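Local coordinates for ORF59 (PDB 3HSL), which acts as the accessory subunit of the viral DNA polymerase in lytic replication, raising its processivity, probably by keeping the enzyme on the template, at residues 111-116 with 131-136; 203-208 with 218-223; 281-286 with 297-302; 22-27 with 102-107. All blocks are in the same frame, centred on the assembly; numbering follows the deposited sequence.

Contact 1: 111-116 with 131-136; sequences AGIAFY and VRTTIS
Val131 and its neighbours Ile113 and Phe115 stand side by side on one face of an antiparallel pair, strands 108-116 and 130-137 of a five-stranded sheet. With CG1 anti to the backbone N (chi1 -161°), Val131 directs this methyl between the two: CG1 lies 3.6 Å from Ile113 CG2 and 3.7 Å from Phe115 CE1, meeting the ring obliquely. Further along the same face, Ile113 CG2 runs beside Thr133 OG1, and Ala111 CB receives the tip of Ile135, whose CD1 is 3.6 Å away. This face is buried: helix 99-103 covers its Ala111 and Ile135 end, and the Phe115 ring stacks on Phe86. Beneath the side chains, Gly112 pairs with Thr134 and Ala114 with Arg132, each pair closed by two backbone hydrogen bonds, of which Ala114 N to Arg132 O measures 2.7 Å.

The other face is more polar and partly exposed. Here Arg132 crosses Tyr116 at about a right angle, and the ring and guanidinium planes are 72° apart. It is the aliphatic part of the arginine that meets the ring, CG coming up to the edge at Tyr116 CE2 in the ring plane. The chain then bends at chi3 (-47°), which turns the guanidinium toward the partner strand, where its edge meets Ala114, with Arg132 NH2 3.9 Å from Ala114 CB.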
loop_
_atom_site.group_PDB
_atom_site.type_symbol
_atom_site.label_atom_id
_atom_site.label_comp_id
_atom_site.label_asym_id
_atom_site.label_seq_id
_atom_site.Cartn_x
_atom_site.Cartn_y
_atom_site.Cartn_z
ATOM N N ALA A 111 9.718 -12.625 -13.577
ATOM C CA ALA A 111 10.436 -12.146 -12.394
ATOM C C ALA A 111 11.699 -12.949 -12.124
ATOM O O ALA A 111 11.766 -14.140 -12.436
ATOM C CB ALA A 111 9.528 -12.185 -11.166
ATOM N N GLY A 112 12.696 -12.293 -11.539
ATOM C CA GLY A 112 13.973 -12.938 -11.234
ATOM C C GLY A 112 14.613 -12.308 -10.018
ATOM O O GLY A 112 14.361 -11.142 -9.708
ATOM N N ILE A 113 15.443 -13.074 -9.317
ATOM C CA ILE A 113 16.109 -12.565 -8.117
ATOM C C ILE A 113 17.574 -12.913 -8.241
ATOM O O ILE A 113 17.938 -14.068 -8.489
ATOM C CB ILE A 113 15.563 -13.186 -6.814
ATOM C CG1 ILE A 113 14.039 -13.239 -6.793
ATOM C CG2 ILE A 113 16.067 -12.413 -5.606
ATOM C CD1 ILE A 113 13.518 -13.903 -5.552
ATOM N N ALA A 114 18.424 -11.918 -8.070
ATOM C CA ALA A 114 19.848 -12.142 -8.195
ATOM C C ALA A 114 20.527 -11.771 -6.905
ATOM O O ALA A 114 20.010 -10.952 -6.152
ATOM C CB ALA A 114 20.382 -11.318 -9.324
ATOM N N PHE A 115 21.681 -12.373 -6.655
ATOM C CA PHE A 115 22.464 -12.115 -5.456
ATOM C C PHE A 115 23.888 -11.871 -5.891
ATOM O O PHE A 115 24.373 -12.514 -6.829
ATOM C CB PHE A 115 22.386 -13.301 -4.493
ATOM C CG PHE A 115 20.975 -13.684 -4.129
ATOM C CD1 PHE A 115 20.289 -13.000 -3.139
ATOM C CD2 PHE A 115 20.332 -14.733 -4.785
ATOM C CE1 PHE A 115 18.995 -13.349 -2.808
ATOM C CE2 PHE A 115 19.015 -15.089 -4.448
ATOM C CZ PHE A 115 18.356 -14.397 -3.462
ATOM N N TYR A 116 24.563 -10.944 -5.216
ATOM C CA TYR A 116 25.933 -10.614 -5.562
ATOM C C TYR A 116 26.647 -9.793 -4.502
ATOM O O TYR A 116 26.006 -9.169 -3.658
ATOM C CB TYR A 116 25.969 -9.874 -6.897
ATOM C CG TYR A 116 25.270 -8.550 -6.919
ATOM C CD1 TYR A 116 25.960 -7.377 -6.607
ATOM C CD2 TYR A 116 23.920 -8.461 -7.255
ATOM C CE1 TYR A 116 25.326 -6.139 -6.625
ATOM C CE2 TYR A 116 23.267 -7.231 -7.276
ATOM C CZ TYR A 116 23.978 -6.072 -6.960
ATOM O OH TYR A 116 23.342 -4.846 -6.980
ATOM N N VAL A 131 20.763 -7.965 -3.022
ATOM C CA VAL A 131 19.670 -8.666 -3.701
ATOM C C VAL A 131 19.036 -7.793 -4.775
ATOM O O VAL A 131 18.714 -6.636 -4.508
ATOM C CB VAL A 131 18.452 -8.910 -2.789
ATOM C CG1 VAL A 131 17.596 -9.994 -3.378
ATOM C CG2 VAL A 131 18.851 -9.358 -1.452
ATOM N N ARG A 132 18.860 -8.337 -5.976
ATOM C CA ARG A 132 18.139 -7.635 -7.036
ATOM C C ARG A 132 16.941 -8.446 -7.459
ATOM O O ARG A 132 17.058 -9.646 -7.740
ATOM C CB ARG A 132 18.882 -7.399 -8.334
ATOM C CG ARG A 132 19.705 -6.167 -8.531
ATOM C CD ARG A 132 19.791 -6.046 -10.066
ATOM N NE ARG A 132 20.140 -7.351 -10.651
ATOM C CZ ARG A 132 20.158 -7.642 -11.951
ATOM N NH1 ARG A 132 19.843 -6.720 -12.847
ATOM N NH2 ARG A 132 20.492 -8.864 -12.361
ATOM N N THR A 133 15.792 -7.794 -7.509
ATOM C CA THR A 133 14.588 -8.450 -7.946
ATOM C C THR A 133 14.152 -7.627 -9.129
ATOM O O THR A 133 14.062 -6.392 -9.065
ATOM C CB THR A 133 13.507 -8.494 -6.852
ATOM O OG1 THR A 133 14.002 -9.242 -5.733
ATOM C CG2 THR A 133 12.233 -9.149 -7.364
ATOM N N THR A 134 13.890 -8.323 -10.217
ATOM C CA THR A 134 13.452 -7.695 -11.419
ATOM C C THR A 134 12.067 -8.195 -11.673
ATOM O O THR A 134 11.861 -9.409 -11.726
ATOM C CB THR A 134 14.353 -8.083 -12.584
ATOM O OG1 THR A 134 15.641 -7.500 -12.365
ATOM C CG2 THR A 134 13.799 -7.552 -13.909
ATOM N N ILE A 135 11.130 -7.259 -11.825
ATOM C CA ILE A 135 9.746 -7.591 -12.135
ATOM C C ILE A 135 9.384 -6.991 -13.524
ATOM O O ILE A 135 9.753 -5.844 -13.835
ATOM C CB ILE A 135 8.748 -7.084 -11.048
ATOM C CG1 ILE A 135 9.127 -7.557 -9.622
ATOM C CG2 ILE A 135 7.319 -7.484 -11.400
ATOM C CD1 ILE A 135 9.143 -9.080 -9.372
ATOM N N SER A 136 8.672 -7.774 -14.344
ATOM C CA SER A 136 8.234 -7.354 -15.667
ATOM C C SER A 136 6.733 -7.521 -15.672
ATOM O O SER A 136 6.232 -8.624 -15.487
ATOM C CB SER A 136 8.866 -8.215 -16.750
ATOM O OG SER A 136 10.275 -8.127 -16.684
#

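Contact 2: 203-208 with 218-223; sequences TLSIVT and IDFKPE
Phe220 lays one face of its ring under Ser205, at the end of the beta hairpin formed by strands 206-211 and 214-222. Ser205 CB stands almost over the ring centre, 3.9 Å from the centroid and 17° off the normal, a CH-pi contact. Ser205 O lies above the same face but displaced toward the rim, 3.4 Å from Phe220 CD2. The ring reaches this place because CG sits between the backbone N and the carbonyl carbon (chi1 58°), which folds the side chain back across the partner strand. That same serine carbonyl also accepts the Phe220 N-H at 2.8 Å, so one residue meets both the backbone and the aromatic face of the phenylalanine.

Beyond this serine the strands take up regular antiparallel pairing. Val207 and Ile218 form a hydrogen-bonded pair, with Val207 N to Ile218 O at 2.9 Å and a return bond from Ile218 N to Val207 O. The side chain of Val207 crosses Phe220 at about a right angle, its CG2 3.5 Å from Phe220 CE2. Val200 of the adjacent strand 195-201 and Leu171 of strand 169-172 both touch Val207 and Phe220, and Phe220 is buried.

The opposite face of the hairpin is more open. There Ile206 and Asp219 make a non-hydrogen-bonded pair, with Ile206 CG1 3.9 Å from Asp219 CB. Back at the Ser205 end, Pro222 brings its ring against the serine hydroxyl, Pro222 CG lying 3.3 Å from Ser205 OG.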
loop_
_atom_site.group_PDB
_atom_site.type_symbol
_atom_site.label_atom_id
_atom_site.label_comp_id
_atom_site.label_asym_id
_atom_site.label_seq_id
_atom_site.Cartn_x
_atom_site.Cartn_y
_atom_site.Cartn_z
ATOM N N THR A 203 -5.015 -40.565 28.318
ATOM C CA THR A 203 -6.037 -41.385 28.988
ATOM C C THR A 203 -7.413 -41.118 28.389
ATOM O O THR A 203 -8.067 -42.026 27.868
ATOM C CB THR A 203 -6.094 -41.123 30.515
ATOM O OG1 THR A 203 -4.833 -41.443 31.107
ATOM C CG2 THR A 203 -7.185 -41.967 31.182
ATOM N N LEU A 204 -7.839 -39.864 28.472
ATOM C CA LEU A 204 -9.110 -39.429 27.929
ATOM C C LEU A 204 -8.642 -38.940 26.587
ATOM O O LEU A 204 -7.556 -38.369 26.513
ATOM C CB LEU A 204 -9.605 -38.235 28.742
ATOM C CG LEU A 204 -9.520 -38.381 30.279
ATOM C CD1 LEU A 204 -9.876 -37.079 30.990
ATOM C CD2 LEU A 204 -10.366 -39.567 30.829
ATOM N N SER A 205 -9.375 -39.122 25.504
ATOM C CA SER A 205 -8.813 -38.555 24.270
ATOM C C SER A 205 -9.313 -37.114 24.222
ATOM O O SER A 205 -10.232 -36.785 23.456
ATOM C CB SER A 205 -9.198 -39.369 23.051
ATOM O OG SER A 205 -8.706 -40.685 23.199
ATOM N N ILE A 206 -8.697 -36.262 25.051
ATOM C CA ILE A 206 -9.119 -34.869 25.190
ATOM C C ILE A 206 -8.029 -33.804 25.230
ATOM O O ILE A 206 -6.982 -33.985 25.856
ATOM C CB ILE A 206 -9.942 -34.708 26.498
ATOM C CG1 ILE A 206 -11.183 -35.594 26.478
ATOM C CG2 ILE A 206 -10.362 -33.273 26.714
ATOM C CD1 ILE A 206 -11.995 -35.474 27.721
ATOM N N VAL A 207 -8.306 -32.692 24.552
ATOM C CA VAL A 207 -7.431 -31.536 24.483
ATOM C C VAL A 207 -8.171 -30.391 25.115
ATOM O O VAL A 207 -9.321 -30.130 24.749
ATOM C CB VAL A 207 -7.197 -31.141 23.052
ATOM C CG1 VAL A 207 -6.410 -29.817 22.973
ATOM C CG2 VAL A 207 -6.476 -32.272 22.345
ATOM N N THR A 208 -7.545 -29.692 26.058
ATOM C CA THR A 208 -8.274 -28.599 26.677
ATOM C C THR A 208 -7.526 -27.267 26.544
ATOM O O THR A 208 -6.307 -27.205 26.677
ATOM C CB THR A 208 -8.647 -28.903 28.161
ATOM O OG1 THR A 208 -7.745 -28.293 29.075
ATOM C CG2 THR A 208 -8.760 -30.387 28.413
ATOM N N ILE A 218 -12.306 -30.444 24.349
ATOM C CA ILE A 218 -12.616 -31.065 23.069
ATOM C C ILE A 218 -12.130 -32.513 23.070
ATOM O O ILE A 218 -10.970 -32.783 23.387
ATOM C CB ILE A 218 -11.939 -30.341 21.894
ATOM C CG1 ILE A 218 -12.394 -28.877 21.818
ATOM C CG2 ILE A 218 -12.230 -31.081 20.588
ATOM C CD1 ILE A 218 -11.699 -28.069 20.753
ATOM N N ASP A 219 -13.002 -33.451 22.724
ATOM C CA ASP A 219 -12.564 -34.839 22.665
ATOM C C ASP A 219 -12.317 -35.235 21.209
ATOM O O ASP A 219 -12.854 -34.614 20.295
ATOM C CB ASP A 219 -13.510 -35.803 23.398
ATOM C CG ASP A 219 -14.920 -35.792 22.848
ATOM O OD1 ASP A 219 -15.261 -34.895 22.054
ATOM O OD2 ASP A 219 -15.698 -36.699 23.224
ATOM N N PHE A 220 -11.505 -36.264 20.997
ATOM C CA PHE A 220 -11.189 -36.722 19.643
ATOM C C PHE A 220 -11.070 -38.241 19.550
ATOM O O PHE A 220 -10.856 -38.918 20.555
ATOM C CB PHE A 220 -9.890 -36.059 19.147
ATOM C CG PHE A 220 -8.694 -36.321 20.026
ATOM C CD1 PHE A 220 -7.917 -37.464 19.850
ATOM C CD2 PHE A 220 -8.344 -35.424 21.030
ATOM C CE1 PHE A 220 -6.814 -37.709 20.661
ATOM C CE2 PHE A 220 -7.258 -35.656 21.832
ATOM C CZ PHE A 220 -6.487 -36.803 21.651
ATOM N N LYS A 221 -11.214 -38.777 18.343
ATOM C CA LYS A 221 -11.070 -40.217 18.154
ATOM C C LYS A 221 -9.589 -40.437 17.819
ATOM O O LYS A 221 -9.079 -39.901 16.819
ATOM C CB LYS A 221 -11.999 -40.764 17.058
ATOM N N PRO A 222 -8.888 -41.218 18.656
ATOM C CA PRO A 222 -7.477 -41.470 18.402
ATOM C C PRO A 222 -7.272 -42.628 17.426
ATOM O O PRO A 222 -7.922 -43.669 17.573
ATOM C CB PRO A 222 -6.944 -41.842 19.786
ATOM C CG PRO A 222 -8.116 -42.459 20.495
ATOM C CD PRO A 222 -9.368 -41.895 19.878
ATOM N N GLU A 223 -6.386 -42.463 16.442
ATOM C CA GLU A 223 -6.129 -43.546 15.485
ATOM C C GLU A 223 -5.225 -44.673 15.994
ATOM O O GLU A 223 -4.105 -44.422 16.446
ATOM C CB GLU A 223 -5.639 -43.021 14.129
ATOM C CG GLU A 223 -6.740 -42.474 13.213
ATOM C CD GLU A 223 -7.732 -43.549 12.701
ATOM O OE1 GLU A 223 -7.754 -44.704 13.205
ATOM O OE2 GLU A 223 -8.500 -43.213 11.771
#

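Contact 3: 281-286 with 297-302; sequences ILEVEG and KLSVLL
Glu283 runs out extended, CG trans to the main-chain nitrogen (chi1 -177°), while Ser299 places OG between its own N and carbonyl carbon (chi1 71°), and these two choices bring hydroxyl and carboxylate together. The residues are not direct partners in the hairpin of strands 282-288 and 296-302: Glu283 is paired with Leu301, and Ser299 with Glu285. The glutamate therefore reaches diagonally over the sheet face. Ser299 OG donates to Glu283 OE2 at 2.7 Å, and the carboxylate oxygen accepts with its anti lone pair, the one turned away from OE1. Leu301 lies alongside the glutamate, its CD2 3.7 Å from Glu283 CG, and covers the aliphatic stem.

On the other face Leu282 and Leu302 point the same way, with CD2 of the first 3.8 Å from CD1 of the second. Leu302 CD1 also meets Val284 CG2, the two side chains crossing at a slant. Helix 254-263 packs on this face, touching Val284, Val300 and Leu302 through Ala260, Ser256 and Leu257.

The backbones are linked by Val284 N to Val300 O at 2.9 Å and Val300 N to Val284 O at 2.8 Å, with Gly286 N to Leu298 O beyond. Leu302 N to Leu282 O is 2.7 Å, while the return bond is weak. Glu285 has its strongest polar partner in Trp230. Glu283 OE1 is taken by His277 NE2, so both oxygens of that carboxylate are hydrogen-bonded, which should fix the rotation of the group and would probably favour its ionised form.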
loop_
_atom_site.group_PDB
_atom_site.type_symbol
_atom_site.label_atom_id
_atom_site.label_comp_id
_atom_site.label_asym_id
_atom_site.label_seq_id
_atom_site.Cartn_x
_atom_site.Cartn_y
_atom_site.Cartn_z
ATOM N N ILE A 281 7.809 -27.049 21.331
ATOM C CA ILE A 281 7.056 -26.273 20.343
ATOM C C ILE A 281 5.737 -26.823 19.803
ATOM O O ILE A 281 5.683 -27.943 19.302
ATOM C CB ILE A 281 7.971 -25.824 19.160
ATOM C CG1 ILE A 281 9.035 -24.860 19.676
ATOM C CG2 ILE A 281 7.181 -25.111 18.072
ATOM C CD1 ILE A 281 9.871 -24.205 18.570
ATOM N N LEU A 282 4.686 -26.004 19.924
ATOM C CA LEU A 282 3.350 -26.312 19.413
ATOM C C LEU A 282 3.240 -25.693 18.004
ATOM O O LEU A 282 3.340 -24.475 17.845
ATOM C CB LEU A 282 2.245 -25.777 20.348
ATOM C CG LEU A 282 0.780 -25.898 19.864
ATOM C CD1 LEU A 282 0.386 -27.331 19.532
ATOM C CD2 LEU A 282 -0.241 -25.296 20.818
ATOM N N GLU A 283 3.036 -26.529 16.989
ATOM C CA GLU A 283 2.941 -26.050 15.622
ATOM C C GLU A 283 1.518 -26.081 15.090
ATOM O O GLU A 283 0.817 -27.087 15.189
ATOM C CB GLU A 283 3.862 -26.870 14.711
ATOM C CG GLU A 283 3.896 -26.420 13.249
ATOM C CD GLU A 283 4.895 -27.203 12.360
ATOM O OE1 GLU A 283 5.295 -28.341 12.695
ATOM O OE2 GLU A 283 5.286 -26.664 11.297
ATOM N N VAL A 284 1.091 -24.965 14.524
ATOM C CA VAL A 284 -0.223 -24.862 13.917
ATOM C C VAL A 284 0.086 -25.048 12.445
ATOM O O VAL A 284 0.770 -24.210 11.864
ATOM C CB VAL A 284 -0.850 -23.489 14.163
ATOM C CG1 VAL A 284 -2.094 -23.313 13.315
ATOM C CG2 VAL A 284 -1.152 -23.315 15.651
ATOM N N GLU A 285 -0.403 -26.128 11.840
ATOM C CA GLU A 285 -0.109 -26.384 10.431
ATOM C C GLU A 285 -1.312 -26.447 9.517
ATOM O O GLU A 285 -2.331 -27.064 9.841
ATOM C CB GLU A 285 0.701 -27.672 10.261
ATOM C CG GLU A 285 1.040 -27.951 8.815
ATOM C CD GLU A 285 1.939 -29.143 8.614
ATOM O OE1 GLU A 285 2.603 -29.213 7.557
ATOM O OE2 GLU A 285 2.000 -30.020 9.494
ATOM N N GLY A 286 -1.173 -25.800 8.368
ATOM C CA GLY A 286 -2.198 -25.799 7.366
ATOM C C GLY A 286 -2.154 -27.193 6.787
ATOM O O GLY A 286 -1.155 -27.597 6.190
ATOM N N LYS A 297 4.031 -25.513 1.888
ATOM C CA LYS A 297 3.871 -25.794 3.306
ATOM C C LYS A 297 3.648 -24.475 4.033
ATOM O O LYS A 297 4.380 -23.491 3.807
ATOM C CB LYS A 297 5.045 -26.550 3.926
ATOM C CG LYS A 297 5.148 -27.993 3.510
ATOM C CD LYS A 297 6.142 -28.725 4.387
ATOM C CE LYS A 297 6.259 -30.181 3.992
ATOM N NZ LYS A 297 6.777 -30.280 2.598
ATOM N N LEU A 298 2.634 -24.469 4.899
ATOM C CA LEU A 298 2.268 -23.303 5.685
ATOM C C LEU A 298 2.043 -23.684 7.145
ATOM O O LEU A 298 1.202 -24.536 7.446
ATOM C CB LEU A 298 0.987 -22.669 5.132
ATOM C CG LEU A 298 0.450 -21.407 5.841
ATOM C CD1 LEU A 298 1.453 -20.272 5.751
ATOM C CD2 LEU A 298 -0.903 -20.933 5.313
ATOM N N SER A 299 2.784 -23.063 8.059
ATOM C CA SER A 299 2.578 -23.362 9.475
ATOM C C SER A 299 3.073 -22.219 10.314
ATOM O O SER A 299 3.710 -21.319 9.804
ATOM C CB SER A 299 3.302 -24.639 9.893
ATOM O OG SER A 299 4.695 -24.429 9.910
ATOM N N VAL A 300 2.771 -22.263 11.606
ATOM C CA VAL A 300 3.198 -21.240 12.545
ATOM C C VAL A 300 3.703 -21.960 13.783
ATOM O O VAL A 300 2.989 -22.746 14.370
ATOM C CB VAL A 300 2.042 -20.304 12.966
ATOM C CG1 VAL A 300 2.542 -19.267 13.918
ATOM C CG2 VAL A 300 1.368 -19.622 11.747
ATOM N N LEU A 301 4.936 -21.693 14.176
ATOM C CA LEU A 301 5.516 -22.297 15.358
ATOM C C LEU A 301 5.162 -21.427 16.548
ATOM O O LEU A 301 5.497 -20.240 16.565
ATOM C CB LEU A 301 7.027 -22.358 15.220
ATOM C CG LEU A 301 7.520 -23.116 13.992
ATOM C CD1 LEU A 301 9.023 -23.133 13.915
ATOM C CD2 LEU A 301 6.977 -24.522 13.989
ATOM N N LEU A 302 4.482 -22.004 17.540
ATOM C CA LEU A 302 4.102 -21.259 18.739
ATOM C C LEU A 302 5.140 -21.503 19.794
ATOM O O LEU A 302 5.364 -22.644 20.210
ATOM C CB LEU A 302 2.728 -21.673 19.257
ATOM C CG LEU A 302 1.535 -21.443 18.338
ATOM C CD1 LEU A 302 0.311 -21.919 19.078
ATOM C CD2 LEU A 302 1.372 -19.985 17.935
#

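Contact 4: 22-27 with 102-107; sequences SKIRRV and ELFGAN
Phe104 fits its ring against the backbone of helix 18-35 at Ile24 and Arg25. The closest approach is from CD1 to Arg25 CA at 3.6 Å, an oblique meeting, and the neighbouring ring atom CE1 lies 4.3 Å from Ile24 CG2. The arginine side chain runs past the ring: with CG swung clear of its own backbone N (chi1 -169°) and the chain straight as far as NE, it extends along to the Phe104 carbonyl. There NE makes a weak hydrogen bond to Phe104 O, 3.0 Å long and bent to 132° at the hydrogen, with the oxygen near the guanidinium plane. The stem passes close too, CD lying 3.3 Å from Phe104 O.

In the next shell, Leu21 and Asn28 of the same helix touch the Phe104 ring, and Ile67 packs on both the ring and Ile24. Arg25 also has a long, weak ion pair with Glu29. Glu102 and Asn107 pack on Gly96 and Gly94 of the second subunit. The whole is a helix-to-loop packing that ties helix 18-35 to the connection from helix 99-103 into strand 108-116, consistent with the helices that line the sheets in polymerase processivity factors.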
loop_
_atom_site.group_PDB
_atom_site.type_symbol
_atom_site.label_atom_id
_atom_site.label_comp_id
_atom_site.label_asym_id
_atom_site.label_seq_id
_atom_site.Cartn_x
_atom_site.Cartn_y
_atom_site.Cartn_z
ATOM N N SER A 22 1.156 -17.870 -9.452
ATOM C CA SER A 22 -0.207 -17.424 -9.732
ATOM C C SER A 22 -1.191 -18.425 -9.210
ATOM O O SER A 22 -2.169 -18.050 -8.571
ATOM C CB SER A 22 -0.459 -17.266 -11.224
ATOM O OG SER A 22 0.460 -16.345 -11.744
ATOM N N LYS A 23 -0.925 -19.697 -9.488
ATOM C CA LYS A 23 -1.809 -20.765 -9.058
ATOM C C LYS A 23 -1.872 -20.819 -7.537
ATOM O O LYS A 23 -2.820 -21.346 -6.976
ATOM C CB LYS A 23 -1.358 -22.107 -9.637
ATOM N N ILE A 24 -0.854 -20.264 -6.886
ATOM C CA ILE A 24 -0.752 -20.262 -5.428
ATOM C C ILE A 24 -1.087 -18.919 -4.784
ATOM O O ILE A 24 -1.198 -18.832 -3.561
ATOM C CB ILE A 24 0.682 -20.652 -5.021
ATOM C CG1 ILE A 24 1.002 -22.056 -5.515
ATOM C CG2 ILE A 24 0.876 -20.607 -3.508
ATOM C CD1 ILE A 24 2.447 -22.436 -5.269
ATOM N N ARG A 25 -1.247 -17.890 -5.617
ATOM C CA ARG A 25 -1.541 -16.512 -5.189
ATOM C C ARG A 25 -2.514 -16.369 -3.991
ATOM O O ARG A 25 -2.277 -15.579 -3.068
ATOM C CB ARG A 25 -2.034 -15.694 -6.386
ATOM C CG ARG A 25 -2.093 -14.224 -6.097
ATOM C CD ARG A 25 -2.529 -13.363 -7.268
ATOM N NE ARG A 25 -2.479 -11.964 -6.842
ATOM C CZ ARG A 25 -3.448 -11.350 -6.155
ATOM N NH1 ARG A 25 -4.565 -12.005 -5.805
ATOM N NH2 ARG A 25 -3.308 -10.072 -5.811
ATOM N N ARG A 26 -3.593 -17.144 -4.028
ATOM C CA ARG A 26 -4.639 -17.166 -3.010
ATOM C C ARG A 26 -4.049 -17.393 -1.616
ATOM O O ARG A 26 -4.516 -16.824 -0.637
ATOM C CB ARG A 26 -5.597 -18.296 -3.389
ATOM C CG ARG A 26 -7.045 -18.208 -2.954
ATOM C CD ARG A 26 -7.811 -19.216 -3.887
ATOM N NE ARG A 26 -9.214 -18.881 -4.131
ATOM C CZ ARG A 26 -9.595 -18.077 -5.121
ATOM N NH1 ARG A 26 -8.681 -17.547 -5.928
ATOM N NH2 ARG A 26 -10.880 -17.797 -5.311
ATOM N N VAL A 27 -3.020 -18.223 -1.520
ATOM C CA VAL A 27 -2.398 -18.472 -0.231
ATOM C C VAL A 27 -1.661 -17.209 0.225
ATOM O O VAL A 27 -1.718 -16.833 1.404
ATOM C CB VAL A 27 -1.401 -19.647 -0.266
ATOM C CG1 VAL A 27 -0.862 -19.904 1.131
ATOM C CG2 VAL A 27 -2.064 -20.905 -0.784
ATOM N N GLU A 102 4.935 -8.191 -5.159
ATOM C CA GLU A 102 5.253 -8.085 -6.577
ATOM C C GLU A 102 5.522 -9.445 -7.206
ATOM O O GLU A 102 5.240 -9.637 -8.386
ATOM C CB GLU A 102 6.474 -7.189 -6.781
ATOM C CG GLU A 102 6.361 -5.824 -6.107
ATOM C CD GLU A 102 5.166 -5.037 -6.592
ATOM O OE1 GLU A 102 4.929 -5.020 -7.828
ATOM O OE2 GLU A 102 4.464 -4.435 -5.737
ATOM N N LEU A 103 6.061 -10.395 -6.446
ATOM C CA LEU A 103 6.305 -11.716 -7.035
ATOM C C LEU A 103 4.978 -12.389 -7.356
ATOM O O LEU A 103 4.890 -13.138 -8.314
ATOM C CB LEU A 103 7.173 -12.611 -6.142
ATOM C CG LEU A 103 8.622 -12.172 -5.892
ATOM C CD1 LEU A 103 9.296 -13.070 -4.865
ATOM C CD2 LEU A 103 9.436 -12.122 -7.174
ATOM N N PHE A 104 3.961 -12.107 -6.543
ATOM C CA PHE A 104 2.605 -12.652 -6.697
ATOM C C PHE A 104 1.634 -11.732 -7.423
ATOM O O PHE A 104 0.444 -12.042 -7.522
ATOM C CB PHE A 104 2.002 -13.025 -5.337
ATOM C CG PHE A 104 2.541 -14.291 -4.759
ATOM C CD1 PHE A 104 1.896 -15.504 -5.015
ATOM C CD2 PHE A 104 3.676 -14.288 -3.967
ATOM C CE1 PHE A 104 2.371 -16.686 -4.493
ATOM C CE2 PHE A 104 4.165 -15.474 -3.437
ATOM C CZ PHE A 104 3.505 -16.678 -3.704
ATOM N N GLY A 105 2.131 -10.608 -7.927
ATOM C CA GLY A 105 1.272 -9.678 -8.642
ATOM C C GLY A 105 0.526 -10.376 -9.759
ATOM O O GLY A 105 1.063 -11.278 -10.400
ATOM N N ALA A 106 -0.713 -9.962 -9.992
ATOM C CA ALA A 106 -1.523 -10.548 -11.056
ATOM C C ALA A 106 -0.985 -10.170 -12.434
ATOM O O ALA A 106 -0.809 -11.018 -13.318
ATOM C CB ALA A 106 -2.980 -10.101 -10.927
ATOM N N ASN A 107 -0.717 -8.887 -12.619
ATOM C CA ASN A 107 -0.250 -8.404 -13.922
ATOM C C ASN A 107 1.263 -8.620 -14.126
ATOM O O ASN A 107 1.893 -7.837 -14.842
ATOM C CB ASN A 107 -0.660 -6.916 -14.074
ATOM C CG ASN A 107 -0.667 -6.420 -15.510
ATOM O OD1 ASN A 107 -0.208 -7.090 -16.425
ATOM N ND2 ASN A 107 -1.203 -5.219 -15.709
#

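Overall arrangement
Along the chain the order of closure is contact 4, contact 1, contact 2, contact 3. Contacts 1 and 4 have centres about 17 Å apart and touch: helix 99-103 leads into strand 108-116, and Leu103 packs on Ala111, Thr133 and Ile135. Contact 1 belongs to the antiparallel sheet ordered 71-73, 12-16, 108-116, 130-137, 143-149, whereas contacts 2 and 3 are hairpins in the other beta structure, their centres about 20 Å apart. Contact 3 lies near the middle, its nearest atoms about 4 Å from contact 4. Contacts 1 and 2, with centres about 49 Å apart, fall on opposite sides of the chain's centre. The four thus span an elongated subunit, consistent with the two-lobed build of polymerase processivity factors.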